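Local coordinates for protein eukaryotic peptide chain release factor GTP-binding subunit (Schizosaccharomyces pombe, PDB 1R5B) that serves as the GTP-binding subunit of the eukaryotic translation release factor and belongs to the elongation factor Tu-like family of translational GTP-binding proteins, at residues P249-Q252 / G253-L256; K281-D284 / L285-L289; G166-T169 / R170-V174; A23-L26 / Q27-V30; G219-S222 / K223-V226. All coordinates share one frame; numbering follows the deposited sequence.

Interaction 1 (P249-Q252 / G253-L256); sequences PWYQ and GPSL
The phenol hydroxyl of Tyr-251 donates to the backbone carbonyl of Pro-254, with OH only 2.6 Å from O. The approach is to a lone pair in the carbonyl plane, at a C=O...donor angle of 138°, and the acceptor also lies at the edge of the tyrosine ring, in its plane. The side chain spans the turn because CG sits opposite the backbone N (chi1 -178°), which carries the ring along the chain that follows, toward Pro-254. Gly-253 passes across one ring face: its N rides about 3.4 Å above the plane, over the centre. Its CA, 3.9 Å from the centroid of the Tyr-251 ring and over the same face, makes a CH-pi contact. Further along, Pro-254 brings CD to 3.4 Å from the Tyr-251 hydroxyl oxygen, so the hydroxyl end meets the proline ring at its CD corner.

This loop of the P-loop GTPase domain leads from strand 226-230 to helix 256-262, whose N-cap is Ser-255; its OG caps the backbone N of Glu-258 and also bonds to Lys-240 O. Tyr-251 turns toward strand 226-230, where it touches Lys-227, Met-229 and Pro-230, and the carbonyl of Gly-253 receives Arg-242 NE.

Gln-252 bends at chi2, and its NE2 reaches Pro-249 O at 3.1 Å in a weak bond with an N-H...O angle of 132°.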
loop_
_atom_site.group_PDB
_atom_site.type_symbol
_atom_site.label_atom_id
_atom_site.label_comp_id
_atom_site.label_asym_id
_atom_site.label_seq_id
_atom_site.Cartn_x
_atom_site.Cartn_y
_atom_site.Cartn_z
ATOM N N PRO A 249 13.015 27.535 1.502
ATOM C CA PRO A 249 14.316 26.907 1.218
ATOM C C PRO A 249 14.678 25.742 2.139
ATOM O O PRO A 249 15.425 24.854 1.721
ATOM C CB PRO A 249 15.331 28.051 1.422
ATOM C CG PRO A 249 14.544 29.299 1.686
ATOM C CD PRO A 249 13.152 28.910 2.018
ATOM N N TRP A 250 14.149 25.746 3.362
ATOM C CA TRP A 250 14.608 24.834 4.418
ATOM C C TRP A 250 13.929 23.465 4.406
ATOM O O TRP A 250 14.555 22.474 4.784
ATOM C CB TRP A 250 14.468 25.482 5.807
ATOM C CG TRP A 250 13.130 26.101 6.061
ATOM C CD1 TRP A 250 12.785 27.408 5.876
ATOM C CD2 TRP A 250 11.951 25.437 6.528
ATOM N NE1 TRP A 250 11.466 27.600 6.204
ATOM C CE2 TRP A 250 10.928 26.405 6.609
ATOM C CE3 TRP A 250 11.653 24.115 6.900
ATOM C CZ2 TRP A 250 9.632 26.097 7.043
ATOM C CZ3 TRP A 250 10.367 23.812 7.332
ATOM C CH2 TRP A 250 9.374 24.800 7.396
ATOM N N TYR A 251 12.660 23.402 3.997
ATOM C CA TYR A 251 11.964 22.112 3.884
ATOM C C TYR A 251 12.380 21.454 2.592
ATOM O O TYR A 251 12.212 22.026 1.503
ATOM C CB TYR A 251 10.441 22.249 3.869
ATOM C CG TYR A 251 9.745 20.901 3.806
ATOM C CD1 TYR A 251 9.792 20.035 4.890
ATOM C CD2 TYR A 251 9.062 20.487 2.666
ATOM C CE1 TYR A 251 9.166 18.792 4.853
ATOM C CE2 TYR A 251 8.429 19.238 2.615
ATOM C CZ TYR A 251 8.486 18.395 3.716
ATOM O OH TYR A 251 7.884 17.152 3.700
ATOM N N GLN A 252 12.929 20.255 2.703
ATOM C CA GLN A 252 13.369 19.553 1.515
ATOM C C GLN A 252 12.862 18.111 1.548
ATOM O O GLN A 252 13.523 17.187 1.065
ATOM C CB GLN A 252 14.890 19.639 1.410
ATOM C CG GLN A 252 15.469 21.084 1.265
ATOM C CD GLN A 252 15.736 21.534 -0.196
ATOM O OE1 GLN A 252 15.394 20.827 -1.158
ATOM N NE2 GLN A 252 16.352 22.718 -0.351
ATOM N N GLY A 253 11.674 17.936 2.126
ATOM C CA GLY A 253 10.991 16.656 2.139
ATOM C C GLY A 253 9.999 16.557 0.992
ATOM O O GLY A 253 10.036 17.353 0.053
ATOM N N PRO A 254 9.126 15.560 1.048
ATOM C CA PRO A 254 8.076 15.395 0.045
ATOM C C PRO A 254 6.824 16.228 0.327
ATOM O O PRO A 254 6.573 16.642 1.461
ATOM C CB PRO A 254 7.752 13.898 0.151
ATOM C CG PRO A 254 8.003 13.557 1.566
ATOM C CD PRO A 254 9.095 14.473 2.046
ATOM N N SER A 255 6.047 16.458 -0.727
ATOM C CA SER A 255 4.711 17.028 -0.609
ATOM C C SER A 255 3.785 16.027 0.061
ATOM O O SER A 255 4.085 14.843 0.122
ATOM C CB SER A 255 4.148 17.391 -1.983
ATOM O OG SER A 255 3.783 16.233 -2.702
ATOM N N LEU A 256 2.653 16.505 0.556
ATOM C CA LEU A 256 1.703 15.628 1.211
ATOM C C LEU A 256 1.365 14.443 0.318
ATOM O O LEU A 256 1.533 13.305 0.735
ATOM C CB LEU A 256 0.437 16.375 1.612
ATOM C CG LEU A 256 -0.655 15.502 2.218
ATOM C CD1 LEU A 256 -0.107 14.724 3.400
ATOM C CD2 LEU A 256 -1.830 16.357 2.641
#

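Interaction 2 (K281-D284 / L285-L289); sequences KYKD and LGTIL
Ile-288 lies against Tyr-282 across a beta hairpin, and it meets something at every step of its side chain. CB stands 3.7 Å from Tyr-282 O and borders the ring at CE1. From there the chain forks. CG2, opposite the backbone N, goes over one face of the Tyr-282 ring, 3.6 Å from CZ and displaced toward the rim, a CH-pi contact 26° off the normal. CG1 runs the other way, to 3.8 Å from Asp-284 CB, and CD1 ends beside that same methylene. The tyrosine ring can lie there because its chi1 of 49° places CG between the backbone N and carbonyl carbon.

Strands 275-283 and 287-292 are antiparallel, and Tyr-282 with Ile-288 is a hydrogen-bonded pair: Ile-288 N to Tyr-282 O is 2.9 Å, and Tyr-282 N to Ile-288 O is longer at 3.3 Å. Asp-284 N closes the turn on Gly-286 O.

The opposite face carries Lys-281, Lys-283, Thr-287 and Leu-289. Lys-281 is extended alongside Leu-289, with CG 3.9 Å from CD2, and its NZ bonds to Val-346 O. Lys-283 folds back through three bends to put NZ 2.7 Å from Thr-287 OG1, which also bonds Asp-343 OD2. One hydroxyl thus links the lysine to a carboxylate, and the aspartate probably steadies the ammonium charge there.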
loop_
_atom_site.group_PDB
_atom_site.type_symbol
_atom_site.label_atom_id
_atom_site.label_comp_id
_atom_site.label_asym_id
_atom_site.label_seq_id
_atom_site.Cartn_x
_atom_site.Cartn_y
_atom_site.Cartn_z
ATOM N N LYS A 281 17.074 -17.680 0.203
ATOM C CA LYS A 281 17.362 -18.611 1.278
ATOM C C LYS A 281 18.862 -18.848 1.312
ATOM O O LYS A 281 19.415 -19.398 0.370
ATOM C CB LYS A 281 16.621 -19.935 1.060
ATOM C CG LYS A 281 16.845 -20.966 2.170
ATOM C CD LYS A 281 16.076 -22.261 1.929
ATOM C CE LYS A 281 16.258 -23.248 3.089
ATOM N NZ LYS A 281 16.102 -24.668 2.660
ATOM N N TYR A 282 19.519 -18.410 2.379
ATOM C CA TYR A 282 20.934 -18.702 2.576
ATOM C C TYR A 282 21.205 -19.084 4.034
ATOM O O TYR A 282 20.272 -19.300 4.804
ATOM C CB TYR A 282 21.820 -17.535 2.088
ATOM C CG TYR A 282 21.448 -16.142 2.574
ATOM C CD1 TYR A 282 22.152 -15.528 3.613
ATOM C CD2 TYR A 282 20.419 -15.417 1.966
ATOM C CE1 TYR A 282 21.819 -14.232 4.053
ATOM C CE2 TYR A 282 20.083 -14.122 2.397
ATOM C CZ TYR A 282 20.788 -13.540 3.436
ATOM O OH TYR A 282 20.456 -12.273 3.855
ATOM N N LYS A 283 22.481 -19.217 4.384
ATOM C CA LYS A 283 22.911 -19.573 5.733
ATOM C C LYS A 283 23.870 -18.503 6.241
ATOM O O LYS A 283 24.917 -18.279 5.634
ATOM C CB LYS A 283 23.647 -20.926 5.717
ATOM C CG LYS A 283 22.738 -22.161 5.748
ATOM C CD LYS A 283 22.893 -22.994 7.034
ATOM C CE LYS A 283 21.577 -23.111 7.800
ATOM N NZ LYS A 283 20.592 -24.015 7.141
ATOM N N ASP A 284 23.512 -17.841 7.337
ATOM C CA ASP A 284 24.436 -16.949 8.025
ATOM C C ASP A 284 24.945 -17.655 9.274
ATOM O O ASP A 284 26.145 -17.917 9.409
ATOM C CB ASP A 284 23.759 -15.621 8.376
ATOM C CG ASP A 284 24.757 -14.498 8.596
ATOM O OD1 ASP A 284 25.767 -14.714 9.294
ATOM O OD2 ASP A 284 24.613 -13.361 8.106
ATOM N N LEU A 285 24.027 -17.965 10.181
ATOM C CA LEU A 285 24.349 -18.712 11.394
ATOM C C LEU A 285 23.028 -19.289 11.845
ATOM O O LEU A 285 22.440 -18.861 12.840
ATOM C CB LEU A 285 24.983 -17.803 12.459
ATOM C CG LEU A 285 25.615 -18.481 13.684
ATOM C CD1 LEU A 285 27.026 -19.008 13.378
ATOM C CD2 LEU A 285 25.655 -17.518 14.872
ATOM N N GLY A 286 22.575 -20.269 11.072
ATOM C CA GLY A 286 21.177 -20.654 11.027
ATOM C C GLY A 286 20.612 -20.244 9.675
ATOM O O GLY A 286 21.278 -19.546 8.906
ATOM N N THR A 287 19.392 -20.683 9.378
ATOM C CA THR A 287 18.782 -20.430 8.074
ATOM C C THR A 287 18.222 -19.008 8.000
ATOM O O THR A 287 17.712 -18.488 8.986
ATOM C CB THR A 287 17.681 -21.479 7.793
ATOM O OG1 THR A 287 18.282 -22.767 7.615
ATOM C CG2 THR A 287 16.981 -21.224 6.460
ATOM N N ILE A 288 18.329 -18.390 6.826
ATOM C CA ILE A 288 17.877 -17.022 6.614
ATOM C C ILE A 288 16.871 -16.986 5.468
ATOM O O ILE A 288 17.120 -17.560 4.409
ATOM C CB ILE A 288 19.066 -16.085 6.282
ATOM C CG1 ILE A 288 20.120 -16.104 7.393
ATOM C CG2 ILE A 288 18.568 -14.657 6.042
ATOM C CD1 ILE A 288 19.608 -15.682 8.761
ATOM N N LEU A 289 15.747 -16.303 5.677
ATOM C CA LEU A 289 14.729 -16.150 4.649
ATOM C C LEU A 289 14.509 -14.662 4.399
ATOM O O LEU A 289 14.068 -13.938 5.292
ATOM C CB LEU A 289 13.428 -16.823 5.082
ATOM C CG LEU A 289 13.534 -18.309 5.410
ATOM C CD1 LEU A 289 12.203 -18.839 5.882
ATOM C CD2 LEU A 289 14.022 -19.100 4.202
#

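Interaction 3 (G166-T169 / R170-V174); sequences GGQT and REHAV
The first turn of helix 169-178 is set by two backbone bonds, His-172 N to Gln-168 O at 2.9 Å and Ala-173 N to Thr-169 O at 3.0 Å. The imidazole of His-172 leans back along this turn, since CG lies beside its own backbone N (chi1 -71°). One face therefore comes to rest on Gln-168: carbonyl O sits 3.3 Å above the ring plane, near the rim, and CB lies 3.9 Å from the centroid of the His-172 ring in a CH-pi contact.

Beyond CG the Gln-168 chain is extended, and its amide stands steeply against the imidazole, the planes 74° apart. OE1 accepts a weak, bent bond from His-172 NE2 at 3.3 Å, with an N-H...O angle of 126°. Water 2 reinforces this link by bonding both OE1 and NE2. At the other nitrogen, water 3 joins His-172 ND1, 2.8 Å away, to Thr-169 OG1, which is also weakly bonded to Gly-162 O. Water 1 fills a similar role for the backbone, donating to Gly-167 O and accepting from Glu-171 N.

The helix packs on helix 200-218 through Thr-169, Arg-170 and Ala-173, and on strand 147-153 through Thr-169 and His-172. His-172 also touches residues of the probable P-loop, and Gln-168 touches His-51, within the same loop.

With a water bound at each nitrogen, the glutamine oxygen at NE2 and a carbonyl with a methylene under one face, the imidazole is restrained in rotation by several individually modest contacts.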
loop_
_atom_site.group_PDB
_atom_site.type_symbol
_atom_site.label_atom_id
_atom_site.label_comp_id
_atom_site.label_asym_id
_atom_site.label_seq_id
_atom_site.Cartn_x
_atom_site.Cartn_y
_atom_site.Cartn_z
ATOM N N GLY A 166 -10.369 25.854 26.103
ATOM C CA GLY A 166 -11.430 25.587 25.145
ATOM C C GLY A 166 -11.076 24.642 23.998
ATOM O O GLY A 166 -11.959 24.252 23.223
ATOM N N GLY A 167 -9.805 24.256 23.879
ATOM C CA GLY A 167 -9.302 23.636 22.658
ATOM C C GLY A 167 -9.761 22.216 22.365
ATOM O O GLY A 167 -10.243 21.505 23.245
ATOM N N GLN A 168 -9.585 21.794 21.120
ATOM C CA GLN A 168 -10.060 20.481 20.684
ATOM C C GLN A 168 -8.941 19.504 20.351
ATOM O O GLN A 168 -9.204 18.335 20.123
ATOM C CB GLN A 168 -10.997 20.626 19.481
ATOM C CG GLN A 168 -12.445 20.859 19.886
ATOM C CD GLN A 168 -13.359 21.160 18.712
ATOM O OE1 GLN A 168 -13.073 20.787 17.571
ATOM N NE2 GLN A 168 -14.470 21.829 18.994
ATOM N N THR A 169 -7.701 19.971 20.329
ATOM C CA THR A 169 -6.586 19.153 19.859
ATOM C C THR A 169 -6.370 17.865 20.667
ATOM O O THR A 169 -5.950 16.857 20.111
ATOM C CB THR A 169 -5.301 19.994 19.831
ATOM O OG1 THR A 169 -5.466 21.069 18.910
ATOM C CG2 THR A 169 -4.113 19.192 19.276
ATOM N N ARG A 170 -6.650 17.907 21.964
ATOM C CA ARG A 170 -6.575 16.717 22.800
ATOM C C ARG A 170 -7.581 15.699 22.284
ATOM O O ARG A 170 -7.235 14.564 21.979
ATOM C CB ARG A 170 -6.879 17.045 24.257
ATOM C CG ARG A 170 -7.051 15.815 25.131
ATOM C CD ARG A 170 -6.856 16.062 26.600
ATOM N NE ARG A 170 -6.292 14.888 27.267
ATOM C CZ ARG A 170 -5.555 14.922 28.389
ATOM N NH1 ARG A 170 -5.275 16.076 29.003
ATOM N NH2 ARG A 170 -5.097 13.784 28.910
ATOM N N GLU A 171 -8.827 16.133 22.175
ATOM C CA GLU A 171 -9.910 15.297 21.687
ATOM C C GLU A 171 -9.617 14.768 20.273
ATOM O O GLU A 171 -9.967 13.635 19.949
ATOM C CB GLU A 171 -11.219 16.082 21.741
ATOM C CG GLU A 171 -12.375 15.480 20.960
ATOM C CD GLU A 171 -13.653 16.284 21.134
ATOM O OE1 GLU A 171 -14.132 16.380 22.295
ATOM O OE2 GLU A 171 -14.160 16.827 20.116
ATOM N N HIS A 172 -8.940 15.568 19.457
ATOM C CA HIS A 172 -8.585 15.151 18.108
ATOM C C HIS A 172 -7.548 14.040 18.098
ATOM O O HIS A 172 -7.648 13.116 17.291
ATOM C CB HIS A 172 -8.095 16.339 17.291
ATOM C CG HIS A 172 -9.185 17.297 16.933
ATOM N ND1 HIS A 172 -8.947 18.512 16.328
ATOM C CD2 HIS A 172 -10.524 17.222 17.113
ATOM C CE1 HIS A 172 -10.092 19.139 16.147
ATOM N NE2 HIS A 172 -11.062 18.381 16.618
ATOM N N ALA A 173 -6.559 14.120 18.980
ATOM C CA ALA A 173 -5.555 13.065 19.071
ATOM C C ALA A 173 -6.174 11.794 19.655
ATOM O O ALA A 173 -5.883 10.690 19.192
ATOM C CB ALA A 173 -4.369 13.515 19.901
ATOM N N VAL A 174 -7.032 11.947 20.657
ATOM C CA VAL A 174 -7.772 10.807 21.194
ATOM C C VAL A 174 -8.646 10.166 20.095
ATOM O O VAL A 174 -8.784 8.939 20.033
ATOM C CB VAL A 174 -8.638 11.221 22.386
ATOM C CG1 VAL A 174 -9.647 10.128 22.756
ATOM C CG2 VAL A 174 -7.744 11.558 23.582
HETATM O O HOH W 1 -9.975 18.745 23.475
HETATM O O HOH W 2 -13.568 18.030 16.089
HETATM O O HOH W 3 -6.949 20.381 16.760
#

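Interaction 4 (A23-L26 / Q27-V30); sequences ATDL and QNEV
Leu-26 and Gln-27 are sequence neighbours whose side chains run side by side, pointing the same way. The leucine has CG between its backbone N and carbonyl carbon (chi1 89°), which folds both methyls toward the next residue: CD1 lies 3.2 Å from Gln-27 N. The glutamine bends at chi2 to follow it, with CG 3.6 Å from Leu-26 CD1 and OE1 3.2 Å from Leu-26 CD2. Its amide oxygen thus rests on the forked end of the leucine.

Asp-25 stands next to this pair and faces Asn-28. The asparagine OD1 takes a weak bond from Asp-25 N at 3.2 Å, with an N-H...O angle of 133°; the aspartate carboxylate and the asparagine amide are only 25° from coplanar. The backbone turns at 26-29, closed by a weak bond from Glu-29 N to Leu-26 O at 3.3 Å.

This turn belongs to the N-terminal part of the modelled chain, ahead of helix 35-38, which here lies against the C-terminal beta domain. Leu-26 and Val-30 touch Arg-447 and Thr-449 of strand 447-451, and the Leu-26 backbone bonds that of His-389.

Across the turn Glu-29 bends at chi2 so that its CG passes 3.4 Å from Asp-25 O. The side chains of Glu-29 and Thr-24 cross at about a right angle, and Thr-24 OG1 gives Glu-29 OE2 a weak bond of 3.0 Å. The carboxylate's stronger partner is Arg-451, in a salt bridge with Glu-29 OE1, so the glutamate ties this N-terminal segment to strand 447-451. Thr-24 also sets CB 3.8 Å from Asn-28 CB.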
loop_
_atom_site.group_PDB
_atom_site.type_symbol
_atom_site.label_atom_id
_atom_site.label_comp_id
_atom_site.label_asym_id
_atom_site.label_seq_id
_atom_site.Cartn_x
_atom_site.Cartn_y
_atom_site.Cartn_z
ATOM N N ALA A 23 16.630 -14.411 -8.669
ATOM C CA ALA A 23 17.241 -13.376 -9.525
ATOM C C ALA A 23 16.363 -12.128 -9.683
ATOM O O ALA A 23 16.813 -11.009 -9.423
ATOM C CB ALA A 23 17.600 -13.956 -10.902
ATOM N N THR A 24 15.116 -12.336 -10.104
ATOM C CA THR A 24 14.166 -11.244 -10.327
ATOM C C THR A 24 12.728 -11.647 -9.958
ATOM O O THR A 24 12.263 -12.718 -10.357
ATOM C CB THR A 24 14.202 -10.788 -11.811
ATOM O OG1 THR A 24 14.052 -11.917 -12.680
ATOM C CG2 THR A 24 15.564 -10.190 -12.201
ATOM N N ASP A 25 12.048 -10.783 -9.194
ATOM C CA ASP A 25 10.597 -10.861 -8.947
ATOM C C ASP A 25 9.824 -11.114 -10.233
ATOM O O ASP A 25 10.348 -10.951 -11.333
ATOM C CB ASP A 25 10.067 -9.529 -8.363
ATOM C CG ASP A 25 10.046 -9.505 -6.851
ATOM O OD1 ASP A 25 9.151 -8.836 -6.293
ATOM O OD2 ASP A 25 10.876 -10.102 -6.135
ATOM N N LEU A 26 8.554 -11.464 -10.092
ATOM C CA LEU A 26 7.677 -11.527 -11.252
ATOM C C LEU A 26 7.466 -10.124 -11.816
ATOM O O LEU A 26 7.318 -9.955 -13.027
ATOM C CB LEU A 26 6.349 -12.222 -10.919
ATOM C CG LEU A 26 5.099 -11.515 -10.379
ATOM C CD1 LEU A 26 5.344 -10.674 -9.091
ATOM C CD2 LEU A 26 4.410 -10.671 -11.446
ATOM N N GLN A 27 7.479 -9.129 -10.926
ATOM C CA GLN A 27 7.307 -7.728 -11.291
ATOM C C GLN A 27 8.449 -7.244 -12.146
ATOM O O GLN A 27 8.235 -6.698 -13.216
ATOM C CB GLN A 27 7.262 -6.856 -10.039
ATOM C CG GLN A 27 6.118 -7.149 -9.113
ATOM C CD GLN A 27 4.775 -6.853 -9.749
ATOM O OE1 GLN A 27 4.268 -7.656 -10.525
ATOM N NE2 GLN A 27 4.208 -5.688 -9.439
ATOM N N ASN A 28 9.666 -7.459 -11.658
ATOM C CA ASN A 28 10.879 -7.062 -12.366
ATOM C C ASN A 28 10.895 -7.539 -13.832
ATOM O O ASN A 28 11.590 -6.953 -14.670
ATOM C CB ASN A 28 12.125 -7.575 -11.620
ATOM C CG ASN A 28 12.217 -7.064 -10.178
ATOM O OD1 ASN A 28 12.847 -7.693 -9.326
ATOM N ND2 ASN A 28 11.583 -5.926 -9.904
ATOM N N GLU A 29 10.124 -8.591 -14.131
ATOM C CA GLU A 29 9.952 -9.096 -15.494
ATOM C C GLU A 29 8.627 -8.606 -16.126
ATOM O O GLU A 29 7.825 -9.423 -16.583
ATOM C CB GLU A 29 10.019 -10.644 -15.511
ATOM C CG GLU A 29 11.098 -11.281 -14.623
ATOM C CD GLU A 29 12.393 -11.608 -15.361
ATOM O OE1 GLU A 29 12.476 -12.694 -15.974
ATOM O OE2 GLU A 29 13.342 -10.789 -15.316
ATOM N N VAL A 30 8.397 -7.286 -16.135
ATOM C CA VAL A 30 7.287 -6.670 -16.899
ATOM C C VAL A 30 7.660 -5.281 -17.481
ATOM O O VAL A 30 8.473 -4.555 -16.892
ATOM C CB VAL A 30 5.952 -6.541 -16.068
ATOM C CG1 VAL A 30 5.460 -7.877 -15.550
ATOM C CG2 VAL A 30 6.089 -5.553 -14.910
#

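Interaction 5 (G219-S222 / K223-V226); sequences GYNS and KTDV
A short, weakly bonded helical turn around 222-225 lets the chain leave helix 200-218 and enter strand 226-230 of the GTPase-domain sheet, and Asn-221 and Asp-225 meet across it. Asp-225 N bonds Asn-221 O at 2.8 Å, arriving almost straight ahead of the carbonyl (C=O...N angle 171°). The same oxygen takes a weak bond from Thr-224 N at 3.4 Å, so one acceptor serves two successive amides. Asp-225 CB also presses close on it, 3.0 Å from Asn-221 O.

The side chains of the turn are linked as well. Thr-224 has OG1 between its backbone N and carbonyl carbon (chi1 59°), and from there the hydroxyl donates to Asp-225 OD1 at 2.7 Å. It meets that oxygen from above the carboxylate plane, 40° out of it.

Tyr-220 and Val-226 make the apolar contact, with Tyr-220 CB 3.9 Å from Val-226 CG2. The edge of the tyrosine ring, at CD2, is 4.3 Å from Asp-225 CB, which sits near the ring plane. Ser-222 OG comes to 3.9 Å from Val-226 CB, while its polar partner is Tyr-228 OH. The hydroxyl of Tyr-220 is likewise engaged elsewhere, with Ile-181 O, and Arg-177 makes a cation-pi contact with the ring.

Gly-219, with positive phi, ends helix 200-218 and points the chain into this turn. Tyr-220 then packs on Leu-184 and Val-226 on Val-186, both of strand 184-189, the neighbour of strand 226-230 in the sheet.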
loop_
_atom_site.group_PDB
_atom_site.type_symbol
_atom_site.label_atom_id
_atom_site.label_comp_id
_atom_site.label_asym_id
_atom_site.label_seq_id
_atom_site.Cartn_x
_atom_site.Cartn_y
_atom_site.Cartn_z
ATOM N N GLY A 219 -0.050 9.094 23.709
ATOM C CA GLY A 219 0.998 8.095 23.622
ATOM C C GLY A 219 1.846 8.063 22.364
ATOM O O GLY A 219 2.798 7.293 22.322
ATOM N N TYR A 220 1.542 8.889 21.363
ATOM C CA TYR A 220 2.336 8.907 20.126
ATOM C C TYR A 220 3.799 9.253 20.405
ATOM O O TYR A 220 4.087 10.313 20.940
ATOM C CB TYR A 220 1.770 9.899 19.107
ATOM C CG TYR A 220 0.424 9.517 18.571
ATOM C CD1 TYR A 220 -0.728 10.146 19.013
ATOM C CD2 TYR A 220 0.296 8.502 17.623
ATOM C CE1 TYR A 220 -1.984 9.773 18.521
ATOM C CE2 TYR A 220 -0.952 8.127 17.116
ATOM C CZ TYR A 220 -2.087 8.766 17.566
ATOM O OH TYR A 220 -3.320 8.403 17.072
ATOM N N ASN A 221 4.701 8.336 20.063
ATOM C CA ASN A 221 6.147 8.587 20.068
ATOM C C ASN A 221 6.502 9.204 18.718
ATOM O O ASN A 221 6.321 8.568 17.677
ATOM C CB ASN A 221 6.908 7.266 20.295
ATOM C CG ASN A 221 8.418 7.394 20.105
ATOM O OD1 ASN A 221 9.191 7.017 20.988
ATOM N ND2 ASN A 221 8.844 7.895 18.951
ATOM N N SER A 222 7.009 10.430 18.722
ATOM C CA SER A 222 7.068 11.213 17.478
ATOM C C SER A 222 8.169 10.744 16.521
ATOM O O SER A 222 8.011 10.831 15.298
ATOM C CB SER A 222 7.193 12.729 17.752
ATOM O OG SER A 222 5.941 13.380 17.617
ATOM N N LYS A 223 9.255 10.225 17.079
ATOM C CA LYS A 223 10.373 9.738 16.281
ATOM C C LYS A 223 9.974 8.590 15.344
ATOM O O LYS A 223 10.467 8.533 14.216
ATOM C CB LYS A 223 11.539 9.310 17.186
ATOM C CG LYS A 223 12.874 9.077 16.440
ATOM C CD LYS A 223 13.896 10.211 16.670
ATOM C CE LYS A 223 15.298 9.832 16.190
ATOM N NZ LYS A 223 16.362 10.565 16.953
ATOM N N THR A 224 9.064 7.716 15.789
ATOM C CA THR A 224 8.629 6.550 15.003
ATOM C C THR A 224 7.172 6.558 14.506
ATOM O O THR A 224 6.856 5.868 13.546
ATOM C CB THR A 224 8.821 5.288 15.836
ATOM O OG1 THR A 224 8.064 5.391 17.052
ATOM C CG2 THR A 224 10.270 5.159 16.304
ATOM N N ASP A 225 6.290 7.316 15.156
ATOM C CA ASP A 225 4.844 7.181 14.963
ATOM C C ASP A 225 4.188 8.375 14.277
ATOM O O ASP A 225 3.011 8.329 14.002
ATOM C CB ASP A 225 4.140 7.018 16.309
ATOM C CG ASP A 225 4.366 5.666 16.946
ATOM O OD1 ASP A 225 5.402 5.005 16.656
ATOM O OD2 ASP A 225 3.521 5.192 17.750
ATOM N N VAL A 226 4.919 9.456 14.038
ATOM C CA VAL A 226 4.307 10.670 13.524
ATOM C C VAL A 226 5.160 11.242 12.410
ATOM O O VAL A 226 6.371 11.334 12.539
ATOM C CB VAL A 226 4.109 11.726 14.641
ATOM C CG1 VAL A 226 3.463 12.988 14.089
ATOM C CG2 VAL A 226 3.266 11.169 15.769
#

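How the interactions relate
Along the chain the order is interaction 4, 3, 5, 1, 2, with no overlap. Interactions 3, 5 and 1 belong to the GTPase domain. Interactions 3 and 5 touch, Ala-173 O lying 4.0 Å from Tyr-220 OH, and both pack near helix 200-218; interaction 1 lies about 20 Å from interaction 5, centre to centre, beside strand 226-230, on which its tyrosine packs. Interaction 2 is a hairpin of the antiparallel domain that follows, about 49 Å from interaction 3 between centres. Interaction 4, early in sequence, sits against strand 447-451, about 23 Å from interaction 2 between centres, so this N-terminal segment lies with the beta domains, apart from the GTPase-domain contacts.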